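Local coordinates for metallo-carboxypeptidase (Pseudomonas aeruginosa, PDB 4A39), which probably acts as a zinc-dependent carboxypeptidase of the M14 family, cleaving residues from the C-terminal end of peptide substrates, at residues A[273-278]-A[317-322]; A[280-285]-A[346-351]; A[269-274]-A[330-335]. All blocks are in the same frame, centred on the assembly; numbering follows the deposited sequence.

Contact 1 (A[273-278]-A[317-322]). With ZN (zinc ion), chain C; GEM ((2-guanidinoethylmercapto)succinic acid), chain D.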
loop_
_atom_site.group_PDB
_atom_site.type_symbol
_atom_site.label_atom_id
_atom_site.label_comp_id
_atom_site.label_asym_id
_atom_site.label_seq_id
_atom_site.Cartn_x
_atom_site.Cartn_y
_atom_site.Cartn_z
ATOM N N HIS A 273 -2.245 -3.686 -0.538
ATOM C CA HIS A 273 -0.864 -3.861 -1.001
ATOM C C HIS A 273 -0.602 -3.196 -2.356
ATOM O O HIS A 273 -1.481 -2.585 -2.957
ATOM C CB HIS A 273 -0.550 -5.353 -1.180
ATOM C CG HIS A 273 -0.504 -6.141 0.093
ATOM N ND1 HIS A 273 0.676 -6.611 0.629
ATOM C CD2 HIS A 273 -1.489 -6.590 0.906
ATOM C CE1 HIS A 273 0.416 -7.315 1.716
ATOM N NE2 HIS A 273 -0.891 -7.319 1.906
ATOM N N GLY A 274 0.632 -3.358 -2.826
ATOM C CA GLY A 274 1.031 -2.830 -4.119
ATOM C C GLY A 274 1.884 -3.880 -4.805
ATOM O O GLY A 274 2.677 -4.556 -4.147
ATOM N N ASP A 275 1.720 -4.039 -6.118
ATOM C CA ASP A 275 2.500 -5.021 -6.862
ATOM C C ASP A 275 3.427 -4.319 -7.843
ATOM O O ASP A 275 2.996 -3.493 -8.642
ATOM C CB ASP A 275 1.592 -5.982 -7.631
ATOM C CG ASP A 275 2.370 -7.117 -8.278
ATOM O OD1 ASP A 275 2.756 -8.064 -7.564
ATOM O OD2 ASP A 275 2.615 -7.048 -9.501
ATOM N N GLU A 276 4.705 -4.674 -7.772
ATOM C CA GLU A 276 5.738 -4.083 -8.612
ATOM C C GLU A 276 5.640 -4.430 -10.092
ATOM O O GLU A 276 5.830 -3.571 -10.959
ATOM C CB GLU A 276 7.124 -4.509 -8.092
ATOM C CG GLU A 276 7.441 -4.055 -6.659
ATOM C CD GLU A 276 7.005 -5.047 -5.583
ATOM O OE1 GLU A 276 6.140 -5.907 -5.846
ATOM O OE2 GLU A 276 7.526 -4.952 -4.453
ATOM N N GLU A 277 5.321 -5.686 -10.370
ATOM C CA GLU A 277 5.265 -6.210 -11.734
ATOM C C GLU A 277 4.040 -5.945 -12.606
ATOM O O GLU A 277 4.165 -5.471 -13.736
ATOM C CB GLU A 277 5.497 -7.723 -11.666
ATOM C CG GLU A 277 5.353 -8.485 -12.979
ATOM C CD GLU A 277 6.529 -8.279 -13.905
ATOM O OE1 GLU A 277 7.681 -8.378 -13.427
ATOM O OE2 GLU A 277 6.303 -8.030 -15.109
ATOM N N ILE A 278 2.864 -6.254 -12.086
ATOM C CA ILE A 278 1.626 -6.125 -12.851
ATOM C C ILE A 278 1.067 -4.709 -12.960
ATOM O O ILE A 278 0.742 -4.083 -11.957
ATOM C CB ILE A 278 0.563 -7.061 -12.255
ATOM C CG1 ILE A 278 1.084 -8.500 -12.301
ATOM C CG2 ILE A 278 -0.760 -6.928 -13.009
ATOM C CD1 ILE A 278 0.220 -9.499 -11.539
ATOM N N HIS A 317 -6.068 -9.620 -15.173
ATOM C CA HIS A 317 -4.699 -9.670 -14.698
ATOM C C HIS A 317 -4.631 -9.758 -13.177
ATOM O O HIS A 317 -5.446 -9.164 -12.467
ATOM C CB HIS A 317 -3.919 -8.448 -15.176
ATOM C CG HIS A 317 -3.570 -8.487 -16.629
ATOM N ND1 HIS A 317 -4.416 -8.028 -17.616
ATOM C CD2 HIS A 317 -2.464 -8.942 -17.261
ATOM C CE1 HIS A 317 -3.841 -8.194 -18.794
ATOM N NE2 HIS A 317 -2.657 -8.747 -18.607
ATOM N N GLY A 318 -3.654 -10.512 -12.690
ATOM C CA GLY A 318 -3.477 -10.678 -11.263
ATOM C C GLY A 318 -2.653 -11.918 -10.998
ATOM O O GLY A 318 -1.983 -12.423 -11.897
ATOM N N TYR A 319 -2.698 -12.415 -9.767
ATOM C CA TYR A 319 -1.949 -13.615 -9.420
ATOM C C TYR A 319 -2.732 -14.855 -9.824
ATOM O O TYR A 319 -3.964 -14.830 -9.910
ATOM C CB TYR A 319 -1.678 -13.675 -7.910
ATOM C CG TYR A 319 -0.934 -12.482 -7.355
ATOM C CD1 TYR A 319 0.158 -11.938 -8.031
ATOM C CD2 TYR A 319 -1.319 -11.902 -6.148
ATOM C CE1 TYR A 319 0.846 -10.841 -7.518
ATOM C CE2 TYR A 319 -0.636 -10.806 -5.625
ATOM C CZ TYR A 319 0.443 -10.281 -6.316
ATOM O OH TYR A 319 1.111 -9.192 -5.810
ATOM N N PRO A 320 -2.025 -15.963 -10.088
ATOM C CA PRO A 320 -2.727 -17.188 -10.475
ATOM C C PRO A 320 -3.616 -17.609 -9.317
ATOM O O PRO A 320 -3.340 -17.280 -8.164
ATOM C CB PRO A 320 -1.590 -18.180 -10.702
ATOM C CG PRO A 320 -0.455 -17.307 -11.146
ATOM C CD PRO A 320 -0.566 -16.142 -10.181
ATOM N N ARG A 321 -4.694 -18.321 -9.613
ATOM C CA ARG A 321 -5.549 -18.775 -8.531
ATOM C C ARG A 321 -4.948 -20.024 -7.937
ATOM O O ARG A 321 -4.286 -20.804 -8.628
ATOM C CB ARG A 321 -6.957 -19.061 -9.024
ATOM C CG ARG A 321 -7.039 -19.896 -10.266
ATOM C CD ARG A 321 -8.373 -19.663 -10.935
ATOM N NE ARG A 321 -8.711 -18.240 -10.949
ATOM C CZ ARG A 321 -9.338 -17.607 -9.959
ATOM N NH1 ARG A 321 -9.704 -18.270 -8.869
ATOM N NH2 ARG A 321 -9.590 -16.309 -10.056
ATOM N N SER A 322 -5.166 -20.207 -6.643
ATOM C CA SER A 322 -4.644 -21.367 -5.949
ATOM C C SER A 322 -5.502 -22.589 -6.221
ATOM O O SER A 322 -6.719 -22.479 -6.377
ATOM C CB SER A 322 -4.608 -21.103 -4.442
ATOM O OG SER A 322 -4.329 -22.297 -3.726
HETATM ZN ZN ZN C . 2.660 -6.364 -0.182
HETATM C C8 GEM D . 1.387 -10.671 -1.536
HETATM S S7 GEM D . -0.111 -10.034 -0.700
HETATM C C6 GEM D . -1.338 -11.294 -1.205
HETATM C C5 GEM D . -1.059 -11.949 -2.560
HETATM N N3 GEM D . 0.102 -12.845 -2.469
HETATM C C1 GEM D . -0.065 -14.155 -2.643
HETATM N N4 GEM D . -1.283 -14.635 -2.883
HETATM N N2 GEM D . 0.970 -14.985 -2.568
HETATM C C9 GEM D . 2.510 -10.957 -0.536
HETATM O O14 GEM D . 2.250 -10.833 0.682
HETATM O O15 GEM D . 3.612 -11.295 -1.015
HETATM C C10 GEM D . 1.862 -9.703 -2.621
HETATM C C11 GEM D . 2.251 -8.341 -2.041
HETATM O O12 GEM D . 1.736 -7.326 -2.559
HETATM O O13 GEM D . 3.072 -8.343 -1.101
#
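Tyr319 reaches out of the loop after helix 294-308 to meet Asp275 at the end of strand 268-275, and its ring lines part of the ligand pocket on the way. The side chain leaves CB with CG anti to the carbonyl carbon (chi1 -57°), a turn that swings the ring toward the strand although the backbone itself stays apart. Two ring atoms are met obliquely on the way out. Tyr319 CD1 lies 4.3 Å from Ile278 CD1, an apolar contact. Tyr319 CE2 comes within 3.3 Å of GEM C5, in the chain of the inhibitor (2-guanidinoethylmercapto)succinic acid. At the tip, Tyr319 OH donates to Asp275 OD1 at 2.7 Å. The acceptor lies near the ring plane, but the hydroxyl arrives from above the carboxylate plane, 37° out of it. The same OH also touches the inhibitor chain, 3.3 Å from GEM C10.

Asp275 is held by a second bond. Its OD2 accepts from the backbone N of Ile278 at 2.7 Å in an Asx motif, and an N-H...O angle of 174° shows that this bond is almost straight. Each carboxylate oxygen thus has its own donor, which limits rotation of the group that receives the tyrosine. Beside it, Ile278 CD1 packs 3.7 Å from Gly318 O. A tyrosine beside the bound ligand recalls the one that closes over substrate in classical M14 carboxypeptidases, and probably serves a similar end here. His273, two residues before Asp275, binds zinc through ND1 together with His180 and Glu183. The tyrosine ring also meets Phe282 of strand 282-284 edge-to-face and touches Glu348 of strand 343-350, so the loop lies across the strand ends on the pocket side of the sheet.

Contact 2 (A[280-285]-A[346-351]); sequences HVFAAG and TIEMPF. With GEM ((2-guanidinoethylmercapto)succinic acid), chain D.
The Phe282 ring carries Glu348 on one face: Glu348 CB lies 3.7 Å from the ring centroid, close to the normal, which is the geometry of a CH-pi contact. It stands somewhat toward the rim, and CG follows, 3.6 Å from Phe282 CZ. At the ring edge, in its plane, is the carbonyl oxygen of His280, while Tyr319 adds an edge-to-face contact. Phe282 reaches this place by taking the crowded position between its backbone N and carbonyl carbon (chi1 65°), which folds the ring alongside the glutamate, the two side chains pointing the same way. Another flat group belongs to His280, whose CB points away from strand 343-350; its ring stacks on His317, and its ND1 is hydrogen-bonded to Asp356.

Beneath these side chains runs an antiparallel strand pair, with 282-284 forming an outer edge of the mixed sheet of the M14 carboxypeptidase domain. Four backbone bonds join it to 346-350; the shortest is Glu348 N to Phe282 O at 2.8 Å. Phe282-Glu348 and Ala284-Thr346 are hydrogen-bonded pairs, and Ala283-Ile347 between them is a non-hydrogen-bonded one. The face bearing Phe282, Glu348, Ala284 and Thr346 looks into the inhibitor pocket. Bending at chi2 (-74°) carries the Glu348 carboxylate beyond the phenylalanine, and OE2 comes to 2.8 Å from GEM O12; this glutamate is the predicted proton donor/acceptor of the active site. Thr346 lies beside the ligand chain, with CG2 3.3 Å from GEM S7. On the reverse face Ala283 CB meets Ile347 CD1 at 3.8 Å. Beyond the bridged pairs, Val281 CG2 lies 3.6 Å from Pro350 CD, and both Val281 and Met349 reach Leu372 of helix 366-383.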
loop_
_atom_site.group_PDB
_atom_site.type_symbol
_atom_site.label_atom_id
_atom_site.label_comp_id
_atom_site.label_asym_id
_atom_site.label_seq_id
_atom_site.Cartn_x
_atom_site.Cartn_y
_atom_site.Cartn_z
ATOM N N HIS A 280 -1.758 -3.310 -13.455
ATOM C CA HIS A 280 -3.219 -3.353 -13.371
ATOM C C HIS A 280 -3.634 -3.460 -11.908
ATOM O O HIS A 280 -2.953 -4.105 -11.118
ATOM C CB HIS A 280 -3.773 -4.596 -14.087
ATOM C CG HIS A 280 -3.424 -4.673 -15.541
ATOM N ND1 HIS A 280 -4.104 -3.964 -16.508
ATOM C CD2 HIS A 280 -2.446 -5.350 -16.186
ATOM C CE1 HIS A 280 -3.559 -4.203 -17.688
ATOM N NE2 HIS A 280 -2.551 -5.040 -17.521
ATOM N N VAL A 281 -4.747 -2.823 -11.554
ATOM C CA VAL A 281 -5.268 -2.921 -10.199
ATOM C C VAL A 281 -6.063 -4.228 -10.168
ATOM O O VAL A 281 -6.805 -4.522 -11.103
ATOM C CB VAL A 281 -6.240 -1.771 -9.869
ATOM C CG1 VAL A 281 -6.942 -2.050 -8.544
ATOM C CG2 VAL A 281 -5.490 -0.453 -9.806
ATOM N N PHE A 282 -5.899 -5.018 -9.111
ATOM C CA PHE A 282 -6.643 -6.271 -9.001
ATOM C C PHE A 282 -6.771 -6.713 -7.550
ATOM O O PHE A 282 -6.282 -6.038 -6.644
ATOM C CB PHE A 282 -5.977 -7.389 -9.825
ATOM C CG PHE A 282 -4.617 -7.796 -9.329
ATOM C CD1 PHE A 282 -3.479 -7.078 -9.694
ATOM C CD2 PHE A 282 -4.473 -8.904 -8.501
ATOM C CE1 PHE A 282 -2.213 -7.465 -9.242
ATOM C CE2 PHE A 282 -3.214 -9.298 -8.043
ATOM C CZ PHE A 282 -2.082 -8.575 -8.416
ATOM N N ALA A 283 -7.455 -7.833 -7.339
ATOM C CA ALA A 283 -7.641 -8.388 -6.002
ATOM C C ALA A 283 -7.381 -9.894 -6.017
ATOM O O ALA A 283 -7.754 -10.585 -6.966
ATOM C CB ALA A 283 -9.057 -8.112 -5.511
ATOM N N ALA A 284 -6.719 -10.388 -4.974
ATOM C CA ALA A 284 -6.433 -11.815 -4.843
ATOM C C ALA A 284 -7.328 -12.355 -3.728
ATOM O O ALA A 284 -7.306 -11.834 -2.611
ATOM C CB ALA A 284 -4.965 -12.031 -4.492
ATOM N N GLY A 285 -8.104 -13.395 -4.034
ATOM C CA GLY A 285 -9.023 -13.967 -3.060
ATOM C C GLY A 285 -8.540 -15.157 -2.247
ATOM O O GLY A 285 -7.344 -15.435 -2.185
ATOM N N THR A 346 -6.816 -9.438 -0.947
ATOM C CA THR A 346 -5.563 -8.717 -0.869
ATOM C C THR A 346 -5.796 -7.778 -2.051
ATOM O O THR A 346 -6.004 -8.255 -3.168
ATOM C CB THR A 346 -4.345 -9.606 -1.186
ATOM O OG1 THR A 346 -4.185 -10.589 -0.152
ATOM C CG2 THR A 346 -3.091 -8.758 -1.271
ATOM N N ILE A 347 -5.824 -6.472 -1.808
ATOM C CA ILE A 347 -6.033 -5.511 -2.891
ATOM C C ILE A 347 -4.652 -5.104 -3.387
ATOM O O ILE A 347 -3.778 -4.753 -2.589
ATOM C CB ILE A 347 -6.809 -4.251 -2.408
ATOM C CG1 ILE A 347 -8.210 -4.650 -1.919
ATOM C CG2 ILE A 347 -6.918 -3.243 -3.540
ATOM C CD1 ILE A 347 -9.084 -5.283 -2.989
ATOM N N GLU A 348 -4.463 -5.141 -4.701
ATOM C CA GLU A 348 -3.172 -4.815 -5.294
ATOM C C GLU A 348 -3.210 -3.669 -6.295
ATOM O O GLU A 348 -3.895 -3.743 -7.312
ATOM C CB GLU A 348 -2.603 -6.050 -5.992
ATOM C CG GLU A 348 -2.322 -7.243 -5.088
ATOM C CD GLU A 348 -1.094 -7.057 -4.227
ATOM O OE1 GLU A 348 -0.304 -6.125 -4.495
ATOM O OE2 GLU A 348 -0.911 -7.855 -3.282
ATOM N N MET A 349 -2.470 -2.607 -5.996
ATOM C CA MET A 349 -2.363 -1.454 -6.885
ATOM C C MET A 349 -0.956 -1.494 -7.480
ATOM O O MET A 349 0.001 -1.896 -6.816
ATOM C CB MET A 349 -2.589 -0.156 -6.113
ATOM C CG MET A 349 -4.031 0.055 -5.672
ATOM S SD MET A 349 -4.154 1.436 -4.518
ATOM C CE MET A 349 -3.684 0.603 -2.974
ATOM N N PRO A 350 -0.811 -1.065 -8.739
ATOM C CA PRO A 350 0.484 -1.073 -9.426
ATOM C C PRO A 350 1.473 0.048 -9.136
ATOM O O PRO A 350 1.081 1.181 -8.871
ATOM C CB PRO A 350 0.078 -1.070 -10.891
ATOM C CG PRO A 350 -1.106 -0.140 -10.876
ATOM C CD PRO A 350 -1.883 -0.612 -9.647
ATOM N N PHE A 351 2.761 -0.288 -9.193
ATOM C CA PHE A 351 3.817 0.708 -9.033
ATOM C C PHE A 351 3.995 1.378 -10.393
ATOM O O PHE A 351 4.566 2.465 -10.488
ATOM C CB PHE A 351 5.153 0.066 -8.633
ATOM C CG PHE A 351 5.296 -0.167 -7.160
ATOM C CD1 PHE A 351 4.815 -1.333 -6.575
ATOM C CD2 PHE A 351 5.899 0.788 -6.354
ATOM C CE1 PHE A 351 4.934 -1.542 -5.204
ATOM C CE2 PHE A 351 6.024 0.592 -4.979
ATOM C CZ PHE A 351 5.540 -0.578 -4.402
HETATM C C8 GEM D . 1.387 -10.671 -1.536
HETATM S S7 GEM D . -0.111 -10.034 -0.700
HETATM C C6 GEM D . -1.338 -11.294 -1.205
HETATM C C5 GEM D . -1.059 -11.949 -2.560
HETATM N N3 GEM D . 0.102 -12.845 -2.469
HETATM C C1 GEM D . -0.065 -14.155 -2.643
HETATM N N4 GEM D . -1.283 -14.635 -2.883
HETATM N N2 GEM D . 0.970 -14.985 -2.568
HETATM C C9 GEM D . 2.510 -10.957 -0.536
HETATM O O14 GEM D . 2.250 -10.833 0.682
HETATM O O15 GEM D . 3.612 -11.295 -1.015
HETATM C C10 GEM D . 1.862 -9.703 -2.621
HETATM C C11 GEM D . 2.251 -8.341 -2.041
HETATM O O12 GEM D . 1.736 -7.326 -2.559
HETATM O O13 GEM D . 3.072 -8.343 -1.101
#

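Contact 3 (A[269-274]-A[330-335]). With ZN (zinc ion), chain C; GEM ((2-guanidinoethylmercapto)succinic acid), chain D.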
loop_
_atom_site.group_PDB
_atom_site.type_symbol
_atom_site.label_atom_id
_atom_site.label_comp_id
_atom_site.label_asym_id
_atom_site.label_seq_id
_atom_site.Cartn_x
_atom_site.Cartn_y
_atom_site.Cartn_z
ATOM N N PHE A 269 -12.655 -8.441 5.289
ATOM C CA PHE A 269 -11.254 -8.094 5.482
ATOM C C PHE A 269 -10.558 -7.744 4.178
ATOM O O PHE A 269 -10.537 -8.543 3.244
ATOM C CB PHE A 269 -10.498 -9.247 6.142
ATOM C CG PHE A 269 -9.030 -8.977 6.330
ATOM C CD1 PHE A 269 -8.598 -7.971 7.195
ATOM C CD2 PHE A 269 -8.081 -9.712 5.631
ATOM C CE1 PHE A 269 -7.239 -7.705 7.356
ATOM C CE2 PHE A 269 -6.717 -9.455 5.783
ATOM C CZ PHE A 269 -6.295 -8.452 6.646
ATOM N N LEU A 270 -9.989 -6.544 4.124
ATOM C CA LEU A 270 -9.258 -6.102 2.944
ATOM C C LEU A 270 -7.844 -5.736 3.392
ATOM O O LEU A 270 -7.668 -4.914 4.294
ATOM C CB LEU A 270 -9.937 -4.884 2.308
ATOM C CG LEU A 270 -11.375 -5.072 1.813
ATOM C CD1 LEU A 270 -11.884 -3.770 1.212
ATOM C CD2 LEU A 270 -11.421 -6.187 0.774
ATOM N N ASP A 271 -6.852 -6.362 2.765
ATOM C CA ASP A 271 -5.438 -6.137 3.070
ATOM C C ASP A 271 -4.887 -5.373 1.863
ATOM O O ASP A 271 -4.777 -5.922 0.774
ATOM C CB ASP A 271 -4.763 -7.506 3.253
ATOM C CG ASP A 271 -3.328 -7.408 3.730
ATOM O OD1 ASP A 271 -2.931 -6.361 4.285
ATOM O OD2 ASP A 271 -2.597 -8.403 3.559
ATOM N N ILE A 272 -4.550 -4.100 2.066
ATOM C CA ILE A 272 -4.082 -3.242 0.977
ATOM C C ILE A 272 -2.581 -3.317 0.702
ATOM O O ILE A 272 -1.762 -3.024 1.579
ATOM C CB ILE A 272 -4.481 -1.770 1.233
ATOM C CG1 ILE A 272 -5.923 -1.692 1.756
ATOM C CG2 ILE A 272 -4.368 -0.973 -0.065
ATOM C CD1 ILE A 272 -6.969 -2.336 0.841
ATOM N N HIS A 273 -2.245 -3.686 -0.538
ATOM C CA HIS A 273 -0.864 -3.861 -1.001
ATOM C C HIS A 273 -0.602 -3.196 -2.356
ATOM O O HIS A 273 -1.481 -2.585 -2.957
ATOM C CB HIS A 273 -0.550 -5.353 -1.180
ATOM C CG HIS A 273 -0.504 -6.141 0.093
ATOM N ND1 HIS A 273 0.676 -6.611 0.629
ATOM C CD2 HIS A 273 -1.489 -6.590 0.906
ATOM C CE1 HIS A 273 0.416 -7.315 1.716
ATOM N NE2 HIS A 273 -0.891 -7.319 1.906
ATOM N N GLY A 274 0.632 -3.358 -2.826
ATOM C CA GLY A 274 1.031 -2.830 -4.119
ATOM C C GLY A 274 1.884 -3.880 -4.805
ATOM O O GLY A 274 2.677 -4.556 -4.147
ATOM N N ALA A 330 -0.326 -18.330 6.028
ATOM C CA ALA A 330 0.547 -17.385 6.719
ATOM C C ALA A 330 0.219 -15.963 6.263
ATOM O O ALA A 330 0.586 -14.991 6.925
ATOM C CB ALA A 330 2.009 -17.705 6.431
ATOM N N LEU A 331 -0.467 -15.851 5.124
ATOM C CA LEU A 331 -0.870 -14.551 4.581
ATOM C C LEU A 331 -2.139 -14.075 5.274
ATOM O O LEU A 331 -3.038 -14.867 5.546
ATOM C CB LEU A 331 -1.142 -14.646 3.079
ATOM C CG LEU A 331 0.062 -14.743 2.137
ATOM C CD1 LEU A 331 0.893 -15.980 2.450
ATOM C CD2 LEU A 331 -0.451 -14.788 0.701
ATOM N N ALA A 332 -2.214 -12.775 5.540
ATOM C CA ALA A 332 -3.365 -12.185 6.219
ATOM C C ALA A 332 -4.704 -12.459 5.543
ATOM O O ALA A 332 -5.673 -12.831 6.204
ATOM C CB ALA A 332 -3.162 -10.679 6.368
ATOM N N CYS A 333 -4.770 -12.264 4.230
ATOM C CA CYS A 333 -6.024 -12.486 3.515
ATOM C C CYS A 333 -6.583 -13.873 3.787
ATOM O O CYS A 333 -7.732 -14.027 4.199
ATOM C CB CYS A 333 -5.817 -12.308 2.009
ATOM S SG CYS A 333 -7.312 -12.558 1.041
ATOM N N ASN A 334 -5.761 -14.887 3.564
ATOM C CA ASN A 334 -6.183 -16.260 3.774
ATOM C C ASN A 334 -6.449 -16.612 5.234
ATOM O O ASN A 334 -7.457 -17.249 5.549
ATOM C CB ASN A 334 -5.139 -17.189 3.172
ATOM C CG ASN A 334 -5.063 -17.051 1.667
ATOM O OD1 ASN A 334 -5.892 -17.600 0.941
ATOM N ND2 ASN A 334 -4.087 -16.289 1.188
ATOM N N PHE A 335 -5.557 -16.191 6.125
ATOM C CA PHE A 335 -5.725 -16.487 7.542
ATOM C C PHE A 335 -6.996 -15.888 8.125
ATOM O O PHE A 335 -7.760 -16.580 8.795
ATOM C CB PHE A 335 -4.521 -15.992 8.351
ATOM C CG PHE A 335 -4.655 -16.225 9.830
ATOM C CD1 PHE A 335 -5.266 -15.276 10.645
ATOM C CD2 PHE A 335 -4.208 -17.412 10.403
ATOM C CE1 PHE A 335 -5.434 -15.506 12.013
ATOM C CE2 PHE A 335 -4.370 -17.652 11.770
ATOM C CZ PHE A 335 -4.985 -16.696 12.573
HETATM ZN ZN ZN C . 2.660 -6.364 -0.182
HETATM C C8 GEM D . 1.387 -10.671 -1.536
HETATM S S7 GEM D . -0.111 -10.034 -0.700
HETATM C C6 GEM D . -1.338 -11.294 -1.205
HETATM C C5 GEM D . -1.059 -11.949 -2.560
HETATM N N3 GEM D . 0.102 -12.845 -2.469
HETATM C C1 GEM D . -0.065 -14.155 -2.643
HETATM N N4 GEM D . -1.283 -14.635 -2.883
HETATM N N2 GEM D . 0.970 -14.985 -2.568
HETATM C C9 GEM D . 2.510 -10.957 -0.536
HETATM O O14 GEM D . 2.250 -10.833 0.682
HETATM O O15 GEM D . 3.612 -11.295 -1.015
HETATM C C10 GEM D . 1.862 -9.703 -2.621
HETATM C C11 GEM D . 2.251 -8.341 -2.041
HETATM O O12 GEM D . 1.736 -7.326 -2.559
HETATM O O13 GEM D . 3.072 -8.343 -1.101
HETATM O O HOH W 1 -2.777 -10.967 2.480
#
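Ala332 and Cys333 bring the start of helix 332-340 against Phe269 and Asp271 of strand 268-275, a helix-on-sheet contact in the alpha/beta fold of the M14 zinc carboxypeptidases. Only 156 Å² is buried between the segments and no direct hydrogen bond crosses, so the join rests on van der Waals contact and one bridging water.

Leu331 holds the N-cap position, and its CD2 meets the ligand, 3.4 Å from GEM C1, the guanidinium carbon of the inhibitor. Its carbonyl opens the first helical turn by accepting from Phe335 N. Next, Ala332 sets its methyl group between two strand side chains, with CB 3.8 Å from Phe269 CE2 and 3.7 Å from Asp271 OD2. Its backbone N is bonded to Asn240, which also binds the inhibitor. Phe269 reaches this point because CG lies anti to the backbone N (chi1 178°), extending the ring toward the helix.

At Cys333 the backbone takes over. Its CA lies at the edge of the Phe269 ring, in the ring plane. Cys333 N, at the helix N-terminus, donates to a water O at 3.0 Å, and this water in turn donates to Asp271 OD2 at 2.8 Å. The water therefore bridges a gap of 4.5 Å between Cys333 N and Asp271 OD2. The other carboxylate oxygen, OD1, accepts from Gln179, so Asp271 is held from several directions.

Asp271 is a second-shell residue of the metal site: it probably fixes the rotation of zinc ligand His273, whose ring face carries the inhibitor sulfur S7. His273 NE2 donates to Asp271 OD2 at 2.6 Å, with the carboxylate oxygen only 3° out of the imidazole plane but the nitrogen 64° out of that of the carboxylate.

How the contacts relate
All three contacts converge on the inhibitor, and contacts 1 and 3 share zinc ligand His273 on strand 268-275. Contacts 1 and 2 are nearest, their centres 6 Å apart; contact 3 lies 11 Å from contact 2 and 13 Å from contact 1. Strand 343-350 ties them together as the parallel neighbour of 268-275: probable hydrogen bonds of 2.8 Å run from His273 N to Ile347 O, from Asp275 N to Met349 O and from Ile347 N to Asp271 O. Packing adds to this, with Thr346 OG1 3.2 Å from Cys333 CB. Contact 1 brings a tyrosine beside the ligand, contact 2 brings the predicted catalytic glutamate, and contact 3 backs the metal-binding histidine.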